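Local structure of cation-transporting ATPase, E1-E2 family protein (Streptococcus pneumoniae, 4F2F) at residues Glu53-Glu58 against Gly88-Lys93; Ala28-Gln33 against Ala38-His43; Ala8-Gly13 against Lys34-Glu39; Glu57-Leu62 against Gly94-Val99. The protein probably exports copper(I) from the cell at the expense of ATP, with the cupredoxin-fold domain described here binding the metal. All blocks are in the same frame, centred on the assembly; numbering follows the deposited sequence.

Contact 1: residues Glu53-Glu58 against Gly88-Lys93; sequences EILFEE and GMKMQK. With CU1 (copper (I) ion), chain C.
The copper-binding loop of this cupredoxin fold, which joins strand 81-87 to strand 93-99, begins at Gly88, where it lies against Glu53 of strand 53-56. Their direct bond is weak: Gly88 N reaches Glu53 O at 3.1 Å with an N-H...O angle of only 129°. Water shares the work. One molecule accepts from both Glu53 N and Gly88 N, and a second donates to Glu53 OE1 and Gly88 O. The Glu53 side chain turns CG away from its own carbonyl carbon (chi1 -72°) and then runs extended, which brings OE1 alongside Gly88 CA at 3.7 Å. Farther along, Leu55 CD2 touches the aliphatic part of Lys90 at CG, 3.9 Å away.

Beyond Gly88 the loop supplies two ligands of one of two copper(I) ions: Met89 SD at 2.3 Å and Met91 SD at 2.2 Å. Cys50, which also binds the second ion together with Cys87, is the third protein ligand. Lys90, between the two methionines, instead sends its amino group toward Glu57, in the 3-10 turn after strand 53-56. The chain bends at chi3 (71°), and one water accepts from Lys90 NZ at 2.8 Å and donates to Glu57 OE1 at 2.7 Å.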
loop_
_atom_site.group_PDB
_atom_site.type_symbol
_atom_site.label_atom_id
_atom_site.label_comp_id
_atom_site.label_asym_id
_atom_site.label_seq_id
_atom_site.Cartn_x
_atom_site.Cartn_y
_atom_site.Cartn_z
ATOM N N GLU A 53 -10.850 5.117 -3.068
ATOM C CA GLU A 53 -10.080 5.588 -1.920
ATOM C C GLU A 53 -9.066 4.549 -1.457
ATOM O O GLU A 53 -9.250 3.350 -1.663
ATOM C CB GLU A 53 -11.013 5.987 -0.769
ATOM C CG GLU A 53 -11.776 7.280 -1.025
ATOM C CD GLU A 53 -13.049 7.388 -0.208
ATOM O OE1 GLU A 53 -13.311 6.491 0.621
ATOM O OE2 GLU A 53 -13.793 8.374 -0.403
ATOM N N ILE A 54 -7.994 5.035 -0.841
ATOM C CA ILE A 54 -6.948 4.193 -0.278
ATOM C C ILE A 54 -6.884 4.442 1.222
ATOM O O ILE A 54 -6.755 5.587 1.661
ATOM C CB ILE A 54 -5.575 4.528 -0.890
ATOM C CG1 ILE A 54 -5.632 4.438 -2.416
ATOM C CG2 ILE A 54 -4.493 3.613 -0.323
ATOM C CD1 ILE A 54 -4.473 5.125 -3.109
ATOM N N LEU A 55 -6.971 3.375 2.007
ATOM C CA LEU A 55 -7.027 3.503 3.459
ATOM C C LEU A 55 -5.865 2.804 4.155
ATOM O O LEU A 55 -5.678 1.596 4.010
ATOM C CB LEU A 55 -8.359 2.953 3.992
ATOM C CG LEU A 55 -8.546 2.911 5.512
ATOM C CD1 LEU A 55 -8.521 4.310 6.109
ATOM C CD2 LEU A 55 -9.840 2.196 5.877
ATOM N N PHE A 56 -5.085 3.583 4.896
ATOM C CA PHE A 56 -4.094 3.054 5.826
ATOM C C PHE A 56 -4.487 3.530 7.223
ATOM O O PHE A 56 -3.971 4.531 7.715
ATOM C CB PHE A 56 -2.690 3.561 5.473
ATOM C CG PHE A 56 -2.040 2.838 4.317
ATOM C CD1 PHE A 56 -0.936 2.027 4.527
ATOM C CD2 PHE A 56 -2.517 2.981 3.021
ATOM C CE1 PHE A 56 -0.325 1.364 3.475
ATOM C CE2 PHE A 56 -1.910 2.321 1.962
ATOM C CZ PHE A 56 -0.811 1.513 2.190
ATOM N N GLU A 57 -5.414 2.808 7.846
ATOM C CA GLU A 57 -6.061 3.259 9.074
ATOM C C GLU A 57 -5.070 3.568 10.194
ATOM O O GLU A 57 -5.229 4.548 10.921
ATOM C CB GLU A 57 -7.074 2.214 9.555
ATOM C CG GLU A 57 -7.991 2.683 10.675
ATOM C CD GLU A 57 -9.275 3.300 10.159
ATOM O OE1 GLU A 57 -10.095 2.565 9.567
ATOM O OE2 GLU A 57 -9.462 4.523 10.335
ATOM N N GLU A 58 -4.046 2.734 10.328
ATOM C CA GLU A 58 -3.111 2.864 11.438
ATOM C C GLU A 58 -2.148 4.032 11.256
ATOM O O GLU A 58 -1.448 4.417 12.190
ATOM C CB GLU A 58 -2.346 1.559 11.628
ATOM C CG GLU A 58 -3.255 0.350 11.640
ATOM C CD GLU A 58 -2.495 -0.950 11.709
ATOM O OE1 GLU A 58 -1.521 -1.027 12.486
ATOM O OE2 GLU A 58 -2.871 -1.895 10.984
ATOM N N GLY A 88 -11.276 2.289 0.502
ATOM C CA GLY A 88 -12.070 3.060 1.440
ATOM C C GLY A 88 -13.302 2.331 1.945
ATOM O O GLY A 88 -13.903 2.743 2.932
ATOM N N MET A 89 -13.682 1.248 1.273
ATOM C CA MET A 89 -14.861 0.488 1.674
ATOM C C MET A 89 -14.479 -0.695 2.553
ATOM O O MET A 89 -15.348 -1.384 3.094
ATOM C CB MET A 89 -15.620 -0.017 0.447
ATOM C CG MET A 89 -16.022 1.066 -0.541
ATOM S SD MET A 89 -17.073 0.414 -1.855
ATOM C CE MET A 89 -18.684 0.455 -1.073
ATOM N N LYS A 90 -13.175 -0.925 2.677
ATOM C CA LYS A 90 -12.639 -2.071 3.406
ATOM C C LYS A 90 -13.086 -3.408 2.801
ATOM O O LYS A 90 -13.098 -4.434 3.483
ATOM C CB LYS A 90 -12.979 -1.974 4.901
ATOM C CG LYS A 90 -12.333 -0.769 5.579
ATOM C CD LYS A 90 -12.964 -0.436 6.926
ATOM C CE LYS A 90 -12.630 -1.472 7.984
ATOM N NZ LYS A 90 -13.064 -1.022 9.340
ATOM N N MET A 91 -13.432 -3.388 1.514
ATOM C CA MET A 91 -13.829 -4.598 0.792
ATOM C C MET A 91 -12.630 -5.292 0.153
ATOM O O MET A 91 -12.543 -6.519 0.145
ATOM C CB MET A 91 -14.873 -4.276 -0.280
ATOM C CG MET A 91 -16.198 -3.783 0.272
ATOM S SD MET A 91 -17.362 -3.307 -1.018
ATOM C CE MET A 91 -17.788 -4.901 -1.720
ATOM N N GLN A 92 -11.716 -4.499 -0.394
ATOM C CA GLN A 92 -10.493 -5.030 -0.986
ATOM C C GLN A 92 -9.320 -4.753 -0.055
ATOM O O GLN A 92 -9.036 -3.598 0.265
ATOM C CB GLN A 92 -10.251 -4.407 -2.363
ATOM C CG GLN A 92 -11.356 -4.687 -3.371
ATOM C CD GLN A 92 -11.430 -6.150 -3.762
ATOM O OE1 GLN A 92 -10.441 -6.876 -3.671
ATOM N NE2 GLN A 92 -12.606 -6.592 -4.195
ATOM N N LYS A 93 -8.641 -5.810 0.381
ATOM C CA LYS A 93 -7.623 -5.674 1.416
ATOM C C LYS A 93 -6.217 -6.079 0.983
ATOM O O LYS A 93 -6.022 -6.790 -0.006
ATOM C CB LYS A 93 -8.010 -6.491 2.647
ATOM C CG LYS A 93 -9.324 -6.082 3.284
ATOM C CD LYS A 93 -9.734 -7.104 4.323
ATOM C CE LYS A 93 -11.017 -6.699 5.017
ATOM N NZ LYS A 93 -11.535 -7.803 5.867
HETATM CU CU CU1 C . -16.596 -1.761 -2.447
HETATM O O HOH W 1 -12.611 3.078 -1.941
HETATM O O HOH W 2 -13.560 5.717 3.166
HETATM O O HOH W 3 -12.520 1.621 10.170
#

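Contact 2: residues Ala28-Gln33 against Ala38-His43; sequences AHIQLQ and AEITFH
Flat groups lie near Ile30 and Ile40, which meet together with Leu32 and Ala38, but none joins in. The imidazole of His29 has Ala28 CB over one face, 4.1 Å above the ring plane and offset toward its rim, while its ND1 is hydrogen-bonded to Ser95 OG of the adjoining strand 93-99. On the other strand the ring of Phe42 packs on that of Phe56.

Apart from these rings the contact is purely aliphatic. Ile30 and Ile40 reach toward each other tip to tip, Ile30 CD1 lying 3.9 Å from Ile40 CD1. Ile30 attains this with CG1 set between its backbone N and carbonyl carbon (chi1 71°), the crowded position, and with chi2 fully extended, so that the longer branch projects from the strand. The extended CG1 branch of Ile40 answers it. Leu32 adds one methyl to the same cluster: its CD1 is 4.3 Å from Ile40 CD1 and equally far from Ala38 CB. Two side chains of strand 29-33 thus converge on the single terminal methyl of Ile40, and Ala38, with its short side chain, meets Leu32 alone.

The axes of the two strands come no nearer than 9.2 Å and run at 158°, close to antiparallel. They face each other through their side chains. Strand 29-33 has 6-11 and 93-99 as its neighbours, whereas 38-44 lies between 14-21 and 70-75. All four touching residues are buried, and their alternation along each strand, every second side chain pointing inward, is that of the hydrophobic core of a cupredoxin beta-sandwich.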
loop_
_atom_site.group_PDB
_atom_site.type_symbol
_atom_site.label_atom_id
_atom_site.label_comp_id
_atom_site.label_asym_id
_atom_site.label_seq_id
_atom_site.Cartn_x
_atom_site.Cartn_y
_atom_site.Cartn_z
ATOM N N ALA A 28 -0.779 -7.536 -3.143
ATOM C CA ALA A 28 -1.638 -7.247 -2.003
ATOM C C ALA A 28 -0.847 -7.224 -0.700
ATOM O O ALA A 28 -1.241 -6.570 0.263
ATOM C CB ALA A 28 -2.772 -8.253 -1.922
ATOM N N HIS A 29 0.274 -7.939 -0.673
ATOM C CA HIS A 29 1.087 -8.027 0.533
ATOM C C HIS A 29 2.511 -7.567 0.271
ATOM O O HIS A 29 3.184 -8.077 -0.624
ATOM C CB HIS A 29 1.079 -9.455 1.078
ATOM C CG HIS A 29 -0.295 -10.007 1.281
ATOM N ND1 HIS A 29 -1.142 -9.548 2.265
ATOM C CD2 HIS A 29 -0.976 -10.972 0.616
ATOM C CE1 HIS A 29 -2.286 -10.209 2.202
ATOM N NE2 HIS A 29 -2.209 -11.078 1.210
ATOM N N ILE A 30 2.965 -6.596 1.054
ATOM C CA ILE A 30 4.298 -6.040 0.871
ATOM C C ILE A 30 5.074 -6.022 2.181
ATOM O O ILE A 30 4.501 -6.175 3.261
ATOM C CB ILE A 30 4.246 -4.614 0.284
ATOM C CG1 ILE A 30 3.722 -3.618 1.319
ATOM C CG2 ILE A 30 3.396 -4.579 -0.980
ATOM C CD1 ILE A 30 3.689 -2.185 0.823
ATOM N N GLN A 31 6.386 -5.835 2.074
ATOM C CA GLN A 31 7.253 -5.750 3.240
ATOM C C GLN A 31 7.990 -4.414 3.252
ATOM O O GLN A 31 8.477 -3.951 2.218
ATOM C CB GLN A 31 8.254 -6.909 3.251
ATOM C CG GLN A 31 9.178 -6.916 4.461
ATOM C CD GLN A 31 10.252 -7.983 4.374
ATOM O OE1 GLN A 31 9.987 -9.169 4.571
ATOM N NE2 GLN A 31 11.478 -7.562 4.079
ATOM N N LEU A 32 8.054 -3.795 4.426
ATOM C CA LEU A 32 8.720 -2.509 4.589
ATOM C C LEU A 32 9.723 -2.568 5.736
ATOM O O LEU A 32 9.511 -3.280 6.716
ATOM C CB LEU A 32 7.693 -1.410 4.868
ATOM C CG LEU A 32 6.577 -1.186 3.848
ATOM C CD1 LEU A 32 5.600 -0.146 4.367
ATOM C CD2 LEU A 32 7.143 -0.763 2.501
ATOM N N GLN A 33 10.810 -1.815 5.608
ATOM C CA GLN A 33 11.805 -1.709 6.670
ATOM C C GLN A 33 11.421 -0.600 7.645
ATOM O O GLN A 33 11.068 0.503 7.230
ATOM C CB GLN A 33 13.188 -1.427 6.074
ATOM C CG GLN A 33 13.785 -2.592 5.295
ATOM C CD GLN A 33 14.304 -3.692 6.200
ATOM O OE1 GLN A 33 14.890 -3.424 7.247
ATOM N NE2 GLN A 33 14.085 -4.940 5.800
ATOM N N ALA A 38 8.752 5.552 3.484
ATOM C CA ALA A 38 8.168 4.699 2.460
ATOM C C ALA A 38 7.299 5.501 1.500
ATOM O O ALA A 38 6.555 6.386 1.914
ATOM C CB ALA A 38 7.369 3.573 3.093
ATOM N N GLU A 39 7.415 5.187 0.214
ATOM C CA GLU A 39 6.522 5.737 -0.794
ATOM C C GLU A 39 5.856 4.596 -1.548
ATOM O O GLU A 39 6.501 3.869 -2.303
ATOM C CB GLU A 39 7.266 6.682 -1.745
ATOM C CG GLU A 39 7.689 7.994 -1.097
ATOM C CD GLU A 39 8.117 9.052 -2.101
ATOM O OE1 GLU A 39 7.960 8.824 -3.320
ATOM O OE2 GLU A 39 8.610 10.116 -1.667
ATOM N N ILE A 40 4.559 4.437 -1.314
ATOM C CA ILE A 40 3.794 3.368 -1.926
ATOM C C ILE A 40 2.884 3.960 -2.988
ATOM O O ILE A 40 1.919 4.654 -2.675
ATOM C CB ILE A 40 2.952 2.619 -0.882
ATOM C CG1 ILE A 40 3.828 2.209 0.302
ATOM C CG2 ILE A 40 2.288 1.405 -1.505
ATOM C CD1 ILE A 40 3.049 1.626 1.461
ATOM N N THR A 41 3.210 3.689 -4.246
ATOM C CA THR A 41 2.474 4.257 -5.365
ATOM C C THR A 41 1.354 3.330 -5.808
ATOM O O THR A 41 1.597 2.204 -6.244
ATOM C CB THR A 41 3.405 4.558 -6.549
ATOM O OG1 THR A 41 4.363 5.546 -6.152
ATOM C CG2 THR A 41 2.614 5.083 -7.740
ATOM N N PHE A 42 0.125 3.816 -5.682
ATOM C CA PHE A 42 -1.054 3.087 -6.127
ATOM C C PHE A 42 -1.502 3.585 -7.494
ATOM O O PHE A 42 -1.588 4.790 -7.724
ATOM C CB PHE A 42 -2.201 3.284 -5.136
ATOM C CG PHE A 42 -2.067 2.483 -3.871
ATOM C CD1 PHE A 42 -1.252 2.919 -2.838
ATOM C CD2 PHE A 42 -2.775 1.305 -3.706
ATOM C CE1 PHE A 42 -1.137 2.185 -1.669
ATOM C CE2 PHE A 42 -2.664 0.571 -2.539
ATOM C CZ PHE A 42 -1.843 1.012 -1.521
ATOM N N HIS A 43 -1.789 2.662 -8.401
ATOM C CA HIS A 43 -2.393 3.021 -9.680
ATOM C C HIS A 43 -3.788 2.427 -9.766
ATOM O O HIS A 43 -3.953 1.208 -9.704
ATOM C CB HIS A 43 -1.543 2.527 -10.853
ATOM C CG HIS A 43 -2.173 2.759 -12.192
ATOM N ND1 HIS A 43 -2.353 1.752 -13.114
ATOM C CD2 HIS A 43 -2.672 3.883 -12.758
ATOM C CE1 HIS A 43 -2.933 2.246 -14.195
ATOM N NE2 HIS A 43 -3.137 3.536 -14.004
#

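Contact 3: residues Ala8-Gly13 against Lys34-Glu39; sequences ASLENG and KGIPAE
Leu10 and Gly13 belong to a beta hairpin, strands 6-11 and 14-21 joined by a two-residue turn, and they rest on Ile36 and Pro37 in the connection that leads into strand 38-44 of the cupredoxin sandwich. Asn12 and Gly13 both have positive phi, with backbone angles that fit a type I' turn, a conformation for which Asn-Gly is a familiar pair.

The apolar part of the contact is a single pair. Leu10 and Ile36 cross at about a right angle, and Leu10 CD1 stands 4.2 Å from Ile36 CG2. Leu10 has CG anti to its amide nitrogen (chi1 166°), which swings the fork from the flank of the strand toward the connection. Ile36 offers its short branch: with CG1 beside the backbone N (chi1 -52°), CG2 is directed at the hairpin. The touching area is small, and Leu10 remains exposed, as expected at the rim of the sandwich.

Hydrogen bonds reach Ile36 and Pro37 from Gln15 of strand 14-21: its side-chain amide donates to Ile36 O, and its backbone bonds that of Pro37. These bonds tie the connection to strand 14-21. Pro37 also packs on Ile14.

The remaining contacts are van der Waals ones between a carbonyl and carbon atoms. Gly13 brings its carbonyl oxygen against two successive residues: Gly13 O lies 3.4 Å from Ile36 CG2 and 3.6 Å from Pro37 CD, the ring carbon attached to the proline nitrogen.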
loop_
_atom_site.group_PDB
_atom_site.type_symbol
_atom_site.label_atom_id
_atom_site.label_comp_id
_atom_site.label_asym_id
_atom_site.label_seq_id
_atom_site.Cartn_x
_atom_site.Cartn_y
_atom_site.Cartn_z
ATOM N N ALA A 8 9.665 -3.847 -0.670
ATOM C CA ALA A 8 9.860 -2.529 -1.258
ATOM C C ALA A 8 11.332 -2.339 -1.603
ATOM O O ALA A 8 12.211 -2.811 -0.881
ATOM C CB ALA A 8 9.392 -1.447 -0.309
ATOM N N SER A 9 11.596 -1.648 -2.705
ATOM C CA SER A 9 12.967 -1.416 -3.144
ATOM C C SER A 9 13.591 -0.238 -2.405
ATOM O O SER A 9 13.024 0.854 -2.367
ATOM C CB SER A 9 13.014 -1.175 -4.652
ATOM O OG SER A 9 14.333 -0.881 -5.077
ATOM N N LEU A 10 14.761 -0.465 -1.816
ATOM C CA LEU A 10 15.476 0.590 -1.106
ATOM C C LEU A 10 16.470 1.300 -2.017
ATOM O O LEU A 10 17.327 0.668 -2.632
ATOM C CB LEU A 10 16.210 0.031 0.114
ATOM C CG LEU A 10 17.246 0.975 0.732
ATOM C CD1 LEU A 10 16.580 2.215 1.314
ATOM C CD2 LEU A 10 18.077 0.263 1.789
ATOM N N GLU A 11 16.348 2.620 -2.092
ATOM C CA GLU A 11 17.260 3.445 -2.872
ATOM C C GLU A 11 17.171 4.892 -2.403
ATOM O O GLU A 11 16.076 5.405 -2.175
ATOM C CB GLU A 11 16.916 3.349 -4.354
ATOM N N ASN A 12 18.320 5.543 -2.252
ATOM C CA ASN A 12 18.360 6.923 -1.774
ATOM C C ASN A 12 17.730 7.071 -0.393
ATOM O O ASN A 12 17.154 8.111 -0.077
ATOM C CB ASN A 12 17.642 7.854 -2.752
ATOM C CG ASN A 12 18.028 7.597 -4.191
ATOM O OD1 ASN A 12 19.182 7.295 -4.493
ATOM N ND2 ASN A 12 17.059 7.717 -5.093
ATOM N N GLY A 13 17.834 6.027 0.421
ATOM C CA GLY A 13 17.258 6.044 1.755
ATOM C C GLY A 13 15.741 6.138 1.756
ATOM O O GLY A 13 15.132 6.503 2.763
ATOM N N LYS A 34 11.489 -0.894 8.941
ATOM C CA LYS A 34 11.160 0.095 9.963
ATOM C C LYS A 34 12.126 1.281 9.922
ATOM O O LYS A 34 13.330 1.107 9.724
ATOM C CB LYS A 34 11.165 -0.553 11.355
ATOM C CG LYS A 34 11.152 0.431 12.522
ATOM C CD LYS A 34 11.350 -0.286 13.855
ATOM C CE LYS A 34 11.761 0.682 14.961
ATOM N NZ LYS A 34 10.689 1.659 15.299
ATOM N N GLY A 35 11.590 2.486 10.087
ATOM C CA GLY A 35 12.412 3.680 10.183
ATOM C C GLY A 35 12.857 4.292 8.864
ATOM O O GLY A 35 13.500 5.342 8.853
ATOM N N ILE A 36 12.527 3.641 7.753
ATOM C CA ILE A 36 12.882 4.169 6.438
ATOM C C ILE A 36 11.644 4.741 5.749
ATOM O O ILE A 36 10.643 4.041 5.594
ATOM C CB ILE A 36 13.524 3.093 5.543
ATOM C CG1 ILE A 36 14.686 2.410 6.268
ATOM C CG2 ILE A 36 13.985 3.700 4.226
ATOM C CD1 ILE A 36 15.791 3.357 6.686
ATOM N N PRO A 37 11.704 6.023 5.349
ATOM C CA PRO A 37 10.564 6.652 4.673
ATOM C C PRO A 37 10.059 5.790 3.522
ATOM O O PRO A 37 10.847 5.343 2.691
ATOM C CB PRO A 37 11.158 7.956 4.136
ATOM C CG PRO A 37 12.243 8.284 5.107
ATOM C CD PRO A 37 12.831 6.959 5.515
ATOM N N ALA A 38 8.752 5.552 3.484
ATOM C CA ALA A 38 8.168 4.699 2.460
ATOM C C ALA A 38 7.299 5.501 1.500
ATOM O O ALA A 38 6.555 6.386 1.914
ATOM C CB ALA A 38 7.369 3.573 3.093
ATOM N N GLU A 39 7.415 5.187 0.214
ATOM C CA GLU A 39 6.522 5.737 -0.794
ATOM C C GLU A 39 5.856 4.596 -1.548
ATOM O O GLU A 39 6.501 3.869 -2.303
ATOM C CB GLU A 39 7.266 6.682 -1.745
ATOM C CG GLU A 39 7.689 7.994 -1.097
ATOM C CD GLU A 39 8.117 9.052 -2.101
ATOM O OE1 GLU A 39 7.960 8.824 -3.320
ATOM O OE2 GLU A 39 8.610 10.116 -1.667
#

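Contact 4: residues Glu57-Leu62 against Gly94-Val99; sequences EEEGIL and GSYTVV
The phenolic oxygen of Tyr96 is gripped by two waters, and each of them links it to the 3-10 turn at Glu57-Glu59. The first, 2.9 Å from Tyr96 OH, accepts the backbone N-H of Glu58 at 3.0 Å. A second stands 2.7 Å from Tyr96 OH and donates to Glu59 OE2 at 2.6 Å, the shortest polar bond here. Both waters lie in the plane of the ring, at its edge.

Direct touching is slight and involves the same oxygen. Glu59 CG approaches Tyr96 OH to 3.7 Å, and Glu58 CB lies 4.2 Å from it. Glu59 folds back at chi2 (-65°), laying its chain near the hydroxyl, with its carboxylate plane tilted 55° from the ring. Glu58 turns its polar end elsewhere: OE1 bonds His83 ND1, and OE2 makes a weak bond to Glu84 N, both on strand 81-87. Tyr96 holds its ring between its own backbone N and carbonyl carbon (chi1 60°), a setting that points the hydroxyl away from strand 93-99 and toward the turn. Around the ring stand Phe56, Phe75 and His83, while Ile30 and Leu32 touch the same side chain, so a buried aromatic ends in a hydrated hydroxyl.

The turn is closed by its own backbone, Gly60 N bonding Glu57 O at 3.1 Å. Gly60, with positive phi, and Ile61 both face Phe56, which makes a G1 beta bulge where the chain returns into strand 61-64. The contact thus joins the turn of a bulged hairpin, strands 53-56 and 61-64, through water to the hydroxyl of a core tyrosine in the cupredoxin sandwich.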
loop_
_atom_site.group_PDB
_atom_site.type_symbol
_atom_site.label_atom_id
_atom_site.label_comp_id
_atom_site.label_asym_id
_atom_site.label_seq_id
_atom_site.Cartn_x
_atom_site.Cartn_y
_atom_site.Cartn_z
ATOM N N GLU A 57 -5.414 2.808 7.846
ATOM C CA GLU A 57 -6.061 3.259 9.074
ATOM C C GLU A 57 -5.070 3.568 10.194
ATOM O O GLU A 57 -5.229 4.548 10.921
ATOM C CB GLU A 57 -7.074 2.214 9.555
ATOM C CG GLU A 57 -7.991 2.683 10.675
ATOM C CD GLU A 57 -9.275 3.300 10.159
ATOM O OE1 GLU A 57 -10.095 2.565 9.567
ATOM O OE2 GLU A 57 -9.462 4.523 10.335
ATOM N N GLU A 58 -4.046 2.734 10.328
ATOM C CA GLU A 58 -3.111 2.864 11.438
ATOM C C GLU A 58 -2.148 4.032 11.256
ATOM O O GLU A 58 -1.448 4.417 12.190
ATOM C CB GLU A 58 -2.346 1.559 11.628
ATOM C CG GLU A 58 -3.255 0.350 11.640
ATOM C CD GLU A 58 -2.495 -0.950 11.709
ATOM O OE1 GLU A 58 -1.521 -1.027 12.486
ATOM O OE2 GLU A 58 -2.871 -1.895 10.984
ATOM N N GLU A 59 -2.117 4.591 10.051
ATOM C CA GLU A 59 -1.304 5.766 9.769
ATOM C C GLU A 59 -2.179 7.009 9.649
ATOM O O GLU A 59 -1.678 8.106 9.413
ATOM C CB GLU A 59 -0.486 5.557 8.491
ATOM C CG GLU A 59 0.549 4.453 8.600
ATOM C CD GLU A 59 1.638 4.774 9.606
ATOM O OE1 GLU A 59 1.914 5.971 9.827
ATOM O OE2 GLU A 59 2.219 3.828 10.180
ATOM N N GLY A 60 -3.486 6.830 9.816
ATOM C CA GLY A 60 -4.429 7.929 9.721
ATOM C C GLY A 60 -4.549 8.453 8.304
ATOM O O GLY A 60 -4.902 9.613 8.082
ATOM N N ILE A 61 -4.253 7.588 7.341
ATOM C CA ILE A 61 -4.262 7.971 5.935
ATOM C C ILE A 61 -5.534 7.501 5.236
ATOM O O ILE A 61 -5.914 6.333 5.325
ATOM C CB ILE A 61 -3.025 7.420 5.197
ATOM C CG1 ILE A 61 -1.757 8.102 5.720
ATOM C CG2 ILE A 61 -3.157 7.617 3.687
ATOM C CD1 ILE A 61 -0.471 7.518 5.179
ATOM N N LEU A 62 -6.198 8.435 4.564
ATOM C CA LEU A 62 -7.345 8.137 3.715
ATOM C C LEU A 62 -7.264 9.061 2.508
ATOM O O LEU A 62 -7.463 10.269 2.628
ATOM C CB LEU A 62 -8.656 8.349 4.470
ATOM C CG LEU A 62 -9.936 8.092 3.666
ATOM C CD1 LEU A 62 -9.917 6.686 3.088
ATOM C CD2 LEU A 62 -11.183 8.313 4.519
ATOM N N GLY A 94 -5.241 -5.614 1.754
ATOM C CA GLY A 94 -3.846 -5.959 1.565
ATOM C C GLY A 94 -3.152 -5.795 2.900
ATOM O O GLY A 94 -3.792 -5.473 3.900
ATOM N N SER A 95 -1.846 -6.021 2.932
ATOM C CA SER A 95 -1.110 -5.872 4.174
ATOM C C SER A 95 0.293 -5.358 3.927
ATOM O O SER A 95 0.869 -5.561 2.857
ATOM C CB SER A 95 -1.053 -7.198 4.944
ATOM O OG SER A 95 -0.153 -8.113 4.349
ATOM N N TYR A 96 0.833 -4.671 4.925
ATOM C CA TYR A 96 2.241 -4.324 4.910
ATOM C C TYR A 96 2.888 -4.787 6.204
ATOM O O TYR A 96 2.424 -4.467 7.299
ATOM C CB TYR A 96 2.461 -2.828 4.656
ATOM C CG TYR A 96 1.835 -1.884 5.663
ATOM C CD1 TYR A 96 0.492 -1.544 5.586
ATOM C CD2 TYR A 96 2.600 -1.302 6.665
ATOM C CE1 TYR A 96 -0.075 -0.668 6.491
ATOM C CE2 TYR A 96 2.044 -0.426 7.574
ATOM C CZ TYR A 96 0.706 -0.113 7.483
ATOM O OH TYR A 96 0.150 0.757 8.389
ATOM N N THR A 97 3.946 -5.576 6.065
ATOM C CA THR A 97 4.651 -6.109 7.215
ATOM C C THR A 97 5.930 -5.317 7.414
ATOM O O THR A 97 6.761 -5.222 6.507
ATOM C CB THR A 97 4.970 -7.600 7.030
ATOM O OG1 THR A 97 3.751 -8.320 6.814
ATOM C CG2 THR A 97 5.671 -8.157 8.262
ATOM N N VAL A 98 6.070 -4.730 8.597
ATOM C CA VAL A 98 7.222 -3.899 8.908
ATOM C C VAL A 98 8.262 -4.715 9.667
ATOM O O VAL A 98 7.985 -5.235 10.748
ATOM C CB VAL A 98 6.816 -2.667 9.732
ATOM C CG1 VAL A 98 8.036 -1.818 10.060
ATOM C CG2 VAL A 98 5.781 -1.844 8.974
ATOM N N VAL A 99 9.454 -4.828 9.086
ATOM C CA VAL A 99 10.527 -5.612 9.688
ATOM C C VAL A 99 11.715 -4.735 10.075
ATOM O O VAL A 99 11.860 -3.614 9.584
ATOM C CB VAL A 99 11.008 -6.733 8.746
ATOM C CG1 VAL A 99 9.845 -7.631 8.356
ATOM C CG2 VAL A 99 11.666 -6.140 7.509
HETATM O O HOH W 4 -2.727 0.973 8.224
HETATM O O HOH W 5 1.806 1.304 10.394
#

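Overall arrangement
From the N terminus, contact 3 opens first, at 8-13, and closes when the chain returns at 34-39. Contact 2 opens inside that span, at 28-33, and ends on overlapping residues, so the two cross. Contacts 1 and 4 both open after these two have closed, and they cross each other in the same staggered way: they share Glu57 and Glu58 and close successively on 88-93 and 94-99. Backbone bonds join the pairs, Gln31 O to Ala8 N between contacts 2 and 3, and Val99 O to Lys34 N between 4 and 3. Contact 2 ties the sandwich through its core, contact 3 its rim, and contacts 1 and 4 bring the hairpin of strands 53-56 and 61-64 to the copper loop and the last strand.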